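PDB 6C2C: dihydrocoumarin hydrolase, AncDHCH1 from Pseudomonas sp., which probably hydrolyses the lactone ester bond of dihydrocoumarin at a two-zinc centre of metallo-beta-lactamase type, and is related to methyl-parathion hydrolase. Local coordinates for residues 43-48 with 232-237; 122-127 with 270-275; 211-214 with 219-222; 225-230 with 256-261; 280-283 with 288-291. All coordinates share one frame; numbering follows the deposited sequence.

In the fold
From the N terminus, residues 43-48 follow the first two strands of one sheet and meet 232-237 in interaction 1, closing a loop of 183 residues. Residues 122-127 open interaction 2 inside that loop, but it closes later, at 270-275, so interactions 1 and 2 cross. Within interaction 2 nest the hairpin 211-214 with 219-222 (interaction 3) and interaction 4, which packs the 225-230 loop on helix 248-265 and crosses interaction 1. Interaction 5, the hairpin 280-283 with 288-291, follows in series. Interactions 2 and 4 share a zinc ion, interactions 3 and 5 belong to the same sheet, and Phe235 joins interactions 1, 4 and 5.

Interaction 1: residues 43-48 with 232-237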
# COMPACT_ATOMS: atom_id res chain seq x y z
N LYS A 43 -6.93 -1.37 -19.61
CA LYS A 43 -7.84 -2.48 -19.49
C LYS A 43 -8.49 -2.63 -18.12
O LYS A 43 -9.62 -2.96 -18.04
CB LYS A 43 -7.07 -3.73 -19.82
CG LYS A 43 -7.92 -4.94 -20.08
CD LYS A 43 -8.27 -5.71 -18.83
CE LYS A 43 -9.47 -6.63 -19.07
NZ LYS A 43 -10.62 -5.86 -19.51
N LEU A 44 -7.74 -2.38 -17.06
CA LEU A 44 -8.23 -2.60 -15.71
C LEU A 44 -9.21 -1.52 -15.24
O LEU A 44 -10.12 -1.80 -14.45
CB LEU A 44 -7.04 -2.67 -14.74
CG LEU A 44 -6.13 -3.87 -14.93
CD1 LEU A 44 -4.81 -3.55 -14.25
CD2 LEU A 44 -6.77 -5.08 -14.33
N LEU A 45 -9.01 -0.25 -15.63
CA LEU A 45 -9.94 0.79 -15.20
C LEU A 45 -11.30 0.62 -15.86
O LEU A 45 -11.40 0.20 -17.02
CB LEU A 45 -9.39 2.20 -15.49
CG LEU A 45 -8.17 2.60 -14.63
CD1 LEU A 45 -7.56 3.89 -15.17
CD2 LEU A 45 -8.65 2.85 -13.20
N ASN A 46 -12.35 0.98 -15.13
CA ASN A 46 -13.73 0.72 -15.57
C ASN A 46 -14.28 1.92 -16.33
O ASN A 46 -15.20 2.63 -15.91
CB ASN A 46 -14.62 0.37 -14.38
CG ASN A 46 -14.37 -1.03 -13.87
OD1 ASN A 46 -14.08 -1.95 -14.63
ND2 ASN A 46 -14.48 -1.21 -12.56
N GLN A 47 -13.58 2.21 -17.43
CA GLN A 47 -13.99 3.24 -18.38
C GLN A 47 -13.30 2.93 -19.70
O GLN A 47 -12.44 2.05 -19.78
CB GLN A 47 -13.64 4.64 -17.86
CG GLN A 47 -12.13 4.91 -17.93
CD GLN A 47 -11.82 6.35 -17.57
OE1 GLN A 47 -12.72 7.14 -17.26
NE2 GLN A 47 -10.53 6.70 -17.59
N PRO A 48 -13.71 3.56 -20.79
CA PRO A 48 -13.16 3.20 -22.10
C PRO A 48 -11.68 3.53 -22.15
O PRO A 48 -11.27 4.57 -21.62
CB PRO A 48 -13.97 4.06 -23.09
CG PRO A 48 -15.22 4.49 -22.34
CD PRO A 48 -14.78 4.57 -20.86
N ALA A 232 -3.21 9.49 -12.13
CA ALA A 232 -3.41 10.34 -13.32
C ALA A 232 -4.84 10.30 -13.85
O ALA A 232 -5.15 11.11 -14.73
CB ALA A 232 -2.45 9.92 -14.44
N VAL A 233 -5.67 9.38 -13.36
CA VAL A 233 -7.10 9.28 -13.69
C VAL A 233 -7.96 9.64 -12.50
O VAL A 233 -8.91 10.45 -12.60
CB VAL A 233 -7.45 7.85 -14.18
CG1 VAL A 233 -8.98 7.68 -14.24
CG2 VAL A 233 -6.87 7.55 -15.57
N GLN A 234 -7.64 9.07 -11.33
CA GLN A 234 -8.60 9.04 -10.25
C GLN A 234 -8.59 10.26 -9.34
O GLN A 234 -9.53 10.43 -8.57
CB GLN A 234 -8.41 7.76 -9.43
CG GLN A 234 -8.83 6.53 -10.21
CD GLN A 234 -8.52 5.30 -9.43
OE1 GLN A 234 -7.38 5.13 -9.03
NE2 GLN A 234 -9.54 4.51 -9.10
N PHE A 235 -7.58 11.16 -9.42
CA PHE A 235 -7.70 12.41 -8.70
C PHE A 235 -8.62 13.39 -9.45
O PHE A 235 -9.46 14.03 -8.83
CB PHE A 235 -6.31 13.04 -8.49
CG PHE A 235 -5.50 12.42 -7.36
CD1 PHE A 235 -5.99 12.40 -6.08
CD2 PHE A 235 -4.20 11.96 -7.60
CE1 PHE A 235 -5.21 11.85 -5.01
CE2 PHE A 235 -3.42 11.40 -6.49
CZ PHE A 235 -3.94 11.38 -5.24
N ASP A 236 -8.48 13.45 -10.78
CA ASP A 236 -9.36 14.33 -11.56
C ASP A 236 -10.79 13.79 -11.53
O ASP A 236 -11.76 14.57 -11.54
CB ASP A 236 -8.90 14.42 -12.99
CG ASP A 236 -7.64 15.29 -13.19
OD1 ASP A 236 -7.37 16.16 -12.34
OD2 ASP A 236 -6.98 15.12 -14.26
N ASP A 237 -10.93 12.47 -11.56
CA ASP A 237 -12.25 11.82 -11.61
C ASP A 237 -12.30 10.65 -10.65
O ASP A 237 -12.01 9.49 -11.02
CB ASP A 237 -12.56 11.39 -13.03
CG ASP A 237 -13.97 10.86 -13.16
OD1 ASP A 237 -14.68 10.78 -12.13
OD2 ASP A 237 -14.33 10.48 -14.31
O HOH W 1 -13.07 9.83 -16.71
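Gln47 and Leu45 meet Val233 at the periphery of a metallo-beta-lactamase fold, where the turn between helices 41-44 and 49-58 lies against helix 231-234. The turn is tight: Asn46 is the centre of an inverse gamma turn, with a weak bond from Gln47 N back to Leu45 O, and Pro48 holds the N-cap position of the next helix. Gln47 can be followed outward. Its CB already points toward 232-237; CG lies between the backbone N and the carbonyl carbon (chi1 73°), and beyond CG the chain runs extended (chi2 174°), carrying CD and its amide to that segment. At CD the amide divides its work. NE2 lies 3.8 Å from Val233 CG1, a plain van der Waals approach, while its hydrogen bond goes to Thr52 OG1 on helix 49-58. OE1 accepts from a water at 2.8 Å, and the same water donates to Asp237 OD2, also at 2.8 Å. The polar link between the segments is therefore indirect, one water giving a hydrogen to each side. Beside the amide the contact is apolar. Leu45 and Val233 reach toward each other tip to tip, with Leu45 CD1 3.7 Å from Val233 CG2, and both residues are buried. The second Leu45 branch turns to the Gln234 amide, whose OE1 is held by the backbone N of His229 and of Val230, so that side chain is fixed from the zinc-site loop. Here the approach is looser, with Leu45 CD2 4.5 Å from Gln234 CD.

Interaction 2: residues 122-127 with 270-275; sequences PDHVGG and GAAHLS. With ZN (zinc ion), chain C.
Asp123 and His124 reach one zinc ion from one segment and His273 reaches it from the other, so the metal itself is the main bond across this contact. The site belongs to the metallo-beta-lactamase fold: Asp123 and His124 are the last two residues of its HxHxDH motif, here His119 to His124. In the first shell, Asp123 OD2 stands 2.3 Å from the zinc, His124 NE2 2.1 Å and His273 NE2 2.2 Å. A water at 1.9 Å and Asp226 complete the five ligands, and that water also donates to Asp123 OD1, which ties both carboxylate oxygens to the site. The ligands are turned differently. The Asp123 carboxylate is only 14° from the His273 ring plane, with OD2 in plane at the ring edge, 3.0 Å from His273 CE1. The His124 and His273 rings are steeply inclined, their planes at 82°. In the next shell, His124 ND1 is hydrogen-bonded to Asp84 OD2 and His273 ND1 to Ser68 O, which fixes the rotation of each ring and leaves NE2 for the metal. A type I turn from Ala271 to Leu274 presents His273 and puts the Ala272 methyl where it touches both rings. Ala272 CB sits over the centre of the His273 ring, 4.1 Å above its plane, and meets the edge of the other imidazole at His124 CE1, 3.4 Å away.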
# COMPACT_ATOMS: atom_id res chain seq x y z
N PRO A 122 -2.55 -9.75 -2.56
CA PRO A 122 -1.21 -10.34 -2.44
C PRO A 122 -0.11 -9.35 -2.27
O PRO A 122 0.86 -9.67 -1.59
CB PRO A 122 -1.04 -11.09 -3.77
CG PRO A 122 -1.99 -10.44 -4.66
CD PRO A 122 -3.21 -10.15 -3.80
N ASP A 123 -0.24 -8.17 -2.83
CA ASP A 123 0.78 -7.13 -2.75
C ASP A 123 0.69 -6.37 -1.46
O ASP A 123 1.46 -5.43 -1.26
CB ASP A 123 0.64 -6.16 -3.92
CG ASP A 123 -0.80 -5.56 -4.08
OD1 ASP A 123 -1.84 -6.21 -4.01
OD2 ASP A 123 -0.86 -4.37 -4.30
N HIS A 124 -0.13 -6.83 -0.51
CA HIS A 124 -0.12 -6.26 0.84
C HIS A 124 0.19 -7.25 1.93
O HIS A 124 0.75 -6.86 2.98
CB HIS A 124 -1.47 -5.57 1.14
CG HIS A 124 -1.77 -4.52 0.09
ND1 HIS A 124 -1.58 -3.17 0.29
CD2 HIS A 124 -2.13 -4.67 -1.21
CE1 HIS A 124 -1.84 -2.52 -0.84
NE2 HIS A 124 -2.16 -3.43 -1.77
N VAL A 125 -0.10 -8.53 1.72
CA VAL A 125 0.18 -9.56 2.72
C VAL A 125 1.34 -10.47 2.36
O VAL A 125 1.79 -11.22 3.24
CB VAL A 125 -1.07 -10.43 3.02
CG1 VAL A 125 -2.17 -9.58 3.63
CG2 VAL A 125 -1.61 -11.20 1.76
N GLY A 126 1.82 -10.50 1.09
CA GLY A 126 2.85 -11.48 0.71
C GLY A 126 4.10 -11.35 1.54
O GLY A 126 4.73 -12.36 1.92
N GLY A 127 4.43 -10.10 1.92
CA GLY A 127 5.62 -9.87 2.74
C GLY A 127 5.55 -10.49 4.13
O GLY A 127 6.61 -10.60 4.78
N GLY A 270 -1.12 8.78 2.87
CA GLY A 270 -0.17 7.88 2.24
C GLY A 270 -0.96 6.77 1.59
O GLY A 270 -1.90 6.22 2.19
N ALA A 271 -0.59 6.42 0.38
CA ALA A 271 -1.37 5.42 -0.35
C ALA A 271 -0.45 4.42 -1.05
O ALA A 271 0.56 4.80 -1.65
CB ALA A 271 -2.26 6.13 -1.35
N ALA A 272 -0.84 3.12 -1.00
CA ALA A 272 -0.02 1.98 -1.46
C ALA A 272 0.39 2.07 -2.93
O ALA A 272 1.47 1.56 -3.28
CB ALA A 272 -0.78 0.66 -1.26
N HIS A 273 -0.43 2.74 -3.79
CA HIS A 273 -0.15 2.73 -5.23
C HIS A 273 -0.01 4.13 -5.80
O HIS A 273 -0.10 4.31 -7.02
CB HIS A 273 -1.22 1.91 -6.01
CG HIS A 273 -1.25 0.47 -5.55
ND1 HIS A 273 -0.11 -0.30 -5.43
CD2 HIS A 273 -2.27 -0.29 -5.11
CE1 HIS A 273 -0.43 -1.50 -4.95
NE2 HIS A 273 -1.72 -1.51 -4.75
N LEU A 274 0.28 5.12 -4.96
CA LEU A 274 0.76 6.42 -5.45
C LEU A 274 2.29 6.32 -5.58
O LEU A 274 2.95 5.61 -4.81
CB LEU A 274 0.40 7.54 -4.46
CG LEU A 274 -1.10 7.80 -4.38
CD1 LEU A 274 -1.37 8.94 -3.45
CD2 LEU A 274 -1.63 8.12 -5.82
N SER A 275 2.83 7.00 -6.59
CA SER A 275 4.26 6.93 -6.87
C SER A 275 5.09 7.12 -5.59
O SER A 275 4.90 8.10 -4.86
CB SER A 275 4.56 8.04 -7.90
OG SER A 275 5.94 8.15 -8.24
ZN ZN C . -2.76 -3.15 -3.77
O HOH W 2 -3.86 -4.61 -4.12

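Interaction 3: residues 211-214 with 219-222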
# COMPACT_ATOMS: atom_id res chain seq x y z
N THR A 211 -8.48 1.73 6.40
CA THR A 211 -7.59 2.88 6.44
C THR A 211 -7.00 2.96 7.83
O THR A 211 -7.67 2.69 8.81
CB THR A 211 -8.44 4.11 6.15
OG1 THR A 211 -8.85 4.05 4.77
CG2 THR A 211 -7.70 5.43 6.46
N TYR A 212 -5.74 3.37 7.91
CA TYR A 212 -5.12 3.50 9.24
C TYR A 212 -4.77 4.95 9.46
O TYR A 212 -4.04 5.58 8.66
CB TYR A 212 -3.89 2.59 9.44
CG TYR A 212 -4.32 1.14 9.35
CD1 TYR A 212 -4.97 0.54 10.45
CD2 TYR A 212 -4.14 0.41 8.19
CE1 TYR A 212 -5.42 -0.75 10.41
CE2 TYR A 212 -4.60 -0.94 8.13
CZ TYR A 212 -5.28 -1.47 9.23
OH TYR A 212 -5.74 -2.81 9.24
N VAL A 213 -5.23 5.48 10.59
CA VAL A 213 -5.10 6.91 10.90
C VAL A 213 -4.02 7.05 11.96
O VAL A 213 -4.15 6.49 13.06
CB VAL A 213 -6.42 7.49 11.39
CG1 VAL A 213 -6.22 8.96 11.79
CG2 VAL A 213 -7.52 7.21 10.34
N VAL A 214 -2.92 7.73 11.62
CA VAL A 214 -1.77 7.87 12.50
C VAL A 214 -1.70 9.31 12.98
O VAL A 214 -1.76 10.21 12.15
CB VAL A 214 -0.47 7.55 11.74
CG1 VAL A 214 0.73 7.64 12.68
CG2 VAL A 214 -0.62 6.14 11.10
N GLN A 219 -0.35 16.17 14.38
CA GLN A 219 0.11 15.88 13.02
C GLN A 219 -0.51 14.54 12.63
O GLN A 219 -0.20 13.52 13.27
CB GLN A 219 1.62 15.78 12.95
CG GLN A 219 2.39 16.99 13.53
CD GLN A 219 1.83 18.32 13.07
OE1 GLN A 219 1.38 19.16 13.89
NE2 GLN A 219 1.84 18.53 11.78
N LYS A 220 -1.32 14.54 11.60
CA LYS A 220 -2.07 13.36 11.18
C LYS A 220 -1.64 12.88 9.79
O LYS A 220 -1.45 13.68 8.86
CB LYS A 220 -3.58 13.66 11.21
CG LYS A 220 -4.45 12.51 10.77
CD LYS A 220 -5.89 12.58 11.32
CE LYS A 220 -6.82 13.32 10.42
NZ LYS A 220 -8.26 13.29 11.01
N LEU A 221 -1.51 11.55 9.65
CA LEU A 221 -1.19 10.88 8.39
C LEU A 221 -2.21 9.74 8.27
O LEU A 221 -2.27 8.87 9.16
CB LEU A 221 0.25 10.35 8.41
CG LEU A 221 0.62 9.35 7.29
CD1 LEU A 221 0.64 10.10 5.93
CD2 LEU A 221 1.97 8.76 7.59
N VAL A 222 -2.95 9.73 7.16
CA VAL A 222 -4.01 8.77 6.95
C VAL A 222 -3.54 7.84 5.84
O VAL A 222 -3.29 8.27 4.71
CB VAL A 222 -5.32 9.48 6.60
CG1 VAL A 222 -6.38 8.47 6.31
CG2 VAL A 222 -5.80 10.25 7.81
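Thr211 has chi1 of -69°, which sets OG1 anti to the carbonyl carbon, where it is hydrogen-bonded to Ser202 OG, and turns CG2 toward the partner strand; Val222, with chi1 of 177°, brings its CG1 to the same place. The two methyls meet at 3.3 Å between Thr211 CG2 and Val222 CG1, tighter than usual van der Waals contact, which indicates close packing at this corner. Further along the same face Val213 CG1 leans on the aliphatic part of Lys220, 3.7 Å from its CD, and the bend at chi3 turns the amine away from the valine. Lys220 also forms a cation-pi contact with Tyr267. The backbones form an antiparallel hairpin, their local axes at 167°. Val214 and Leu221 are the hydrogen-bonded pair: Val214 N donates to Leu221 O at 2.8 Å, and Leu221 N returns the bond to Val214 O at 2.8 Å. Val213 and Val222 form the neighbouring non-hydrogen-bonded pair, their CA atoms 4.5 Å apart. A CA-H...O contact from Lys220 CA to Val214 O, 3.3 Å, supplements the pair. The hairpin, strands 210-216 and 219-223, lies inside the second sheet of the metallo-beta-lactamase sandwich, between strand 197-201 and strand 268-270. The face bearing Tyr212, Val214 and Leu221 turns to the other sheet: Val214 and Leu221 rest on Leu24, Phe27 and Val29 of strands 19-24 and 27-39, and the Tyr212 ring meets Tyr116.

Interaction 4: residues 225-230 with 256-261. With ZN (zinc ion), chain D; ZN (zinc ion), chain C.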
# COMPACT_ATOMS: atom_id res chain seq x y z
N GLY A 225 -4.36 2.75 1.98
CA GLY A 225 -4.39 1.42 1.33
C GLY A 225 -4.58 1.58 -0.16
O GLY A 225 -3.87 2.35 -0.81
N ASP A 226 -5.56 0.88 -0.67
CA ASP A 226 -5.89 0.93 -2.08
C ASP A 226 -7.18 1.72 -2.48
O ASP A 226 -7.94 1.31 -3.30
CB ASP A 226 -5.97 -0.48 -2.63
CG ASP A 226 -4.61 -1.13 -2.85
OD1 ASP A 226 -3.65 -0.67 -2.41
OD2 ASP A 226 -4.63 -2.15 -3.43
N LEU A 227 -7.42 2.80 -1.77
CA LEU A 227 -8.49 3.71 -2.22
C LEU A 227 -8.16 4.36 -3.56
O LEU A 227 -9.03 4.98 -4.15
CB LEU A 227 -8.77 4.79 -1.19
CG LEU A 227 -9.34 4.39 0.17
CD1 LEU A 227 -9.91 5.57 0.98
CD2 LEU A 227 -10.33 3.21 0.12
N ILE A 228 -6.92 4.26 -4.06
CA ILE A 228 -6.59 4.79 -5.38
C ILE A 228 -5.57 3.86 -6.03
O ILE A 228 -4.74 3.25 -5.35
CB ILE A 228 -6.10 6.25 -5.27
CG1 ILE A 228 -5.77 6.88 -6.64
CG2 ILE A 228 -4.88 6.30 -4.39
CD1 ILE A 228 -6.04 8.42 -6.70
N HIS A 229 -5.65 3.71 -7.38
CA HIS A 229 -4.66 2.96 -8.11
C HIS A 229 -3.95 3.76 -9.18
O HIS A 229 -2.81 3.42 -9.52
CB HIS A 229 -5.24 1.72 -8.82
CG HIS A 229 -5.66 0.65 -7.87
ND1 HIS A 229 -6.80 0.76 -7.10
CD2 HIS A 229 -5.07 -0.52 -7.53
CE1 HIS A 229 -6.91 -0.32 -6.35
NE2 HIS A 229 -5.90 -1.13 -6.61
N VAL A 230 -4.61 4.76 -9.76
CA VAL A 230 -4.09 5.44 -10.95
C VAL A 230 -4.28 6.93 -10.68
O VAL A 230 -5.32 7.51 -11.00
CB VAL A 230 -4.79 5.00 -12.23
CG1 VAL A 230 -4.09 5.67 -13.40
CG2 VAL A 230 -4.74 3.49 -12.38
N LYS A 256 -14.08 8.84 -2.62
CA LYS A 256 -14.63 10.21 -2.58
C LYS A 256 -14.67 10.77 -1.16
O LYS A 256 -14.24 11.92 -0.90
CB LYS A 256 -16.02 10.21 -3.24
CG LYS A 256 -16.66 11.61 -3.24
CD LYS A 256 -15.66 12.73 -3.74
CE LYS A 256 -16.40 14.06 -3.79
NZ LYS A 256 -17.40 14.03 -2.66
N LYS A 257 -15.11 9.94 -0.20
CA LYS A 257 -15.18 10.37 1.20
C LYS A 257 -13.79 10.73 1.73
O LYS A 257 -13.59 11.76 2.38
CB LYS A 257 -15.79 9.23 2.01
CG LYS A 257 -15.96 9.58 3.41
CD LYS A 257 -16.76 8.53 4.19
CE LYS A 257 -17.11 9.11 5.57
NZ LYS A 257 -16.03 10.04 6.14
N ALA A 258 -12.81 9.87 1.44
CA ALA A 258 -11.44 10.09 1.93
C ALA A 258 -10.82 11.33 1.31
O ALA A 258 -10.14 12.08 2.00
CB ALA A 258 -10.58 8.85 1.59
N PHE A 259 -11.01 11.54 0.01
CA PHE A 259 -10.46 12.74 -0.64
C PHE A 259 -11.13 13.99 -0.09
O PHE A 259 -10.45 14.98 0.23
CB PHE A 259 -10.63 12.68 -2.16
CG PHE A 259 -9.74 11.65 -2.87
CD1 PHE A 259 -8.84 10.87 -2.13
CD2 PHE A 259 -9.87 11.43 -4.25
CE1 PHE A 259 -8.00 9.91 -2.75
CE2 PHE A 259 -9.04 10.48 -4.89
CZ PHE A 259 -8.11 9.73 -4.10
N ALA A 260 -12.45 13.97 0.03
CA ALA A 260 -13.13 15.13 0.59
C ALA A 260 -12.67 15.40 2.02
O ALA A 260 -12.37 16.56 2.38
CB ALA A 260 -14.63 14.92 0.55
N ASP A 261 -12.52 14.36 2.84
CA ASP A 261 -12.10 14.59 4.22
C ASP A 261 -10.67 15.12 4.29
O ASP A 261 -10.37 15.98 5.12
CB ASP A 261 -12.25 13.29 5.04
CG ASP A 261 -13.73 12.87 5.28
OD1 ASP A 261 -14.67 13.68 5.05
OD2 ASP A 261 -13.95 11.71 5.70
ZN ZN D . -5.61 -4.10 -3.64
ZN ZN C . -2.76 -3.15 -3.77
O HOH W 2 -3.86 -4.61 -4.12
O HOH W 3 -5.88 -3.87 -5.84
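The Phe259 ring meets Ile228 at its edge: Ile228 CD1 lies near the ring plane, 3.6 Å from Phe259 CZ, and the two side chains cross at about a right angle. Other aromatics gather round the same ring, Tyr289 in an edge-to-face pair and Phe235 with planes inclined by about 30°. On the loop, the imidazole of His229 has a water in plane at its edge, 2.8 Å from NE2. Ile228 reaches the phenyl edge because its CG1 runs anti to the backbone N, while chi2 of 148° departs from a staggered value and suggests some strain where CD1 is fitted in. Beside this pair the second contact is tight, Leu227 CD1 and Ala258 CB being 3.4 Å apart, closer than usual for two methyl carbons. Both contacts press the 225-230 loop onto helix 248-265, one of the helices that cover the sheets of the metallo-beta-lactamase sandwich. Asp226, the bridging aspartate of the two-metal site, immediately precedes Leu227. One oxygen, Asp226 OD2, binds both metals, at 2.2 Å from the zinc completed by His119, His121 and His205 and at 2.1 Å from the zinc that His124 also binds. The water at the His229 edge is a ligand of the first of these, 2.2 Å from the metal. Behind the metal ligand, Asp226 N is hydrogen-bonded to His209 NE2; on the helix side, Leu227 O accepts from Arg255 NH2 of helix 248-265.

Interaction 5: residues 280-283 with 288-291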
# COMPACT_ATOMS: atom_id res chain seq x y z
N GLY A 280 1.43 12.78 0.70
CA GLY A 280 1.20 14.16 0.29
C GLY A 280 -0.11 14.65 0.87
O GLY A 280 -0.80 13.95 1.61
N HIS A 281 -0.43 15.88 0.53
CA HIS A 281 -1.69 16.50 0.84
C HIS A 281 -2.61 16.42 -0.37
O HIS A 281 -2.21 16.09 -1.51
CB HIS A 281 -1.47 17.97 1.22
CG HIS A 281 -0.82 18.15 2.55
ND1 HIS A 281 0.55 18.29 2.72
CD2 HIS A 281 -1.37 18.29 3.78
CE1 HIS A 281 0.80 18.46 4.00
NE2 HIS A 281 -0.35 18.46 4.66
N ILE A 282 -3.89 16.71 -0.11
CA ILE A 282 -4.93 16.74 -1.14
C ILE A 282 -5.67 18.07 -1.04
O ILE A 282 -6.01 18.52 0.06
CB ILE A 282 -5.89 15.54 -0.96
CG1 ILE A 282 -5.16 14.27 -1.35
CG2 ILE A 282 -7.08 15.66 -1.86
CD1 ILE A 282 -6.09 13.00 -1.30
N ARG A 283 -5.85 18.73 -2.17
CA ARG A 283 -6.73 19.90 -2.15
C ARG A 283 -7.80 19.72 -3.23
O ARG A 283 -7.58 19.03 -4.25
CB ARG A 283 -5.95 21.22 -2.31
CG ARG A 283 -5.68 21.68 -3.71
CD ARG A 283 -5.15 23.16 -3.69
NE ARG A 283 -3.74 23.15 -3.35
CZ ARG A 283 -2.76 23.57 -4.15
NH1 ARG A 283 -3.03 24.13 -5.33
NH2 ARG A 283 -1.50 23.47 -3.74
N GLY A 288 -12.72 17.64 -9.07
CA GLY A 288 -11.81 16.61 -8.62
C GLY A 288 -10.87 17.12 -7.54
O GLY A 288 -11.22 17.98 -6.73
N TYR A 289 -9.66 16.56 -7.54
CA TYR A 289 -8.66 16.78 -6.49
C TYR A 289 -7.28 16.89 -7.11
O TYR A 289 -7.00 16.37 -8.18
CB TYR A 289 -8.69 15.63 -5.43
CG TYR A 289 -10.01 15.62 -4.71
CD1 TYR A 289 -10.22 16.44 -3.61
CD2 TYR A 289 -11.08 14.84 -5.19
CE1 TYR A 289 -11.48 16.49 -2.96
CE2 TYR A 289 -12.34 14.87 -4.54
CZ TYR A 289 -12.54 15.71 -3.46
OH TYR A 289 -13.78 15.74 -2.82
N ARG A 290 -6.41 17.55 -6.37
CA ARG A 290 -5.03 17.71 -6.74
C ARG A 290 -4.16 17.13 -5.63
O ARG A 290 -4.39 17.44 -4.52
CB ARG A 290 -4.72 19.19 -6.93
CG ARG A 290 -3.28 19.54 -7.20
CD ARG A 290 -3.09 20.92 -7.83
NE ARG A 290 -1.88 21.57 -7.34
CZ ARG A 290 -1.51 22.81 -7.63
NH1 ARG A 290 -0.42 23.33 -7.10
NH2 ARG A 290 -2.28 23.54 -8.41
N PHE A 291 -3.21 16.26 -5.97
CA PHE A 291 -2.26 15.73 -4.98
C PHE A 291 -1.04 16.64 -4.90
O PHE A 291 -0.53 17.10 -5.93
CB PHE A 291 -1.86 14.31 -5.39
CG PHE A 291 -0.98 13.62 -4.42
CD1 PHE A 291 -1.41 13.25 -3.16
CD2 PHE A 291 0.30 13.29 -4.81
CE1 PHE A 291 -0.52 12.55 -2.29
CE2 PHE A 291 1.18 12.60 -3.98
CZ PHE A 291 0.75 12.21 -2.71
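Arg283 and Arg290 share the hydrogen-bonded pair of this antiparallel hairpin, strands 279-285 and 288-293, at one end of the second sheet. Two backbone bonds join them: Arg283 N donates to Arg290 O at 3.1 Å, and Arg290 N to Arg283 O at 2.8 Å. CA-H...O contacts flank them, such as Ile282 CA to Arg290 O at 3.5 Å. Apolar contacts occupy the face of Ile282 and Phe291, the non-hydrogen-bonded pair. Ile282 CG2 touches Tyr289 CD1 at 3.7 Å, diagonal to that pair, and its CG1 lies at the edge of the Phe291 ring. The same ring extends along the partner strand, its CG anti to the backbone N (chi1 -176°), to reach Gly280; Phe291 CE1 comes 3.5 Å from Gly280 CA, in space that a glycine leaves to it. Beyond the hairpin, Phe291 meets Phe235 with planes only about 10° apart, and Ile282 packs on Phe259 of helix 248-265. Charged groups lie on the opposite face. The two arginine chains run side by side in the same direction, and Arg283 NH1 sits over the centre of the other guanidinium, 3.1 Å from Arg290 CZ, the planes 49° apart. Both ends are donors, so nothing passes between them as a hydrogen bond. Such like-charge proximity would probably cost energy, which solvent at this exposed surface may ease; both arginines also touch a crystal neighbour. The backbone bonds and the apolar face therefore probably carry the pairing.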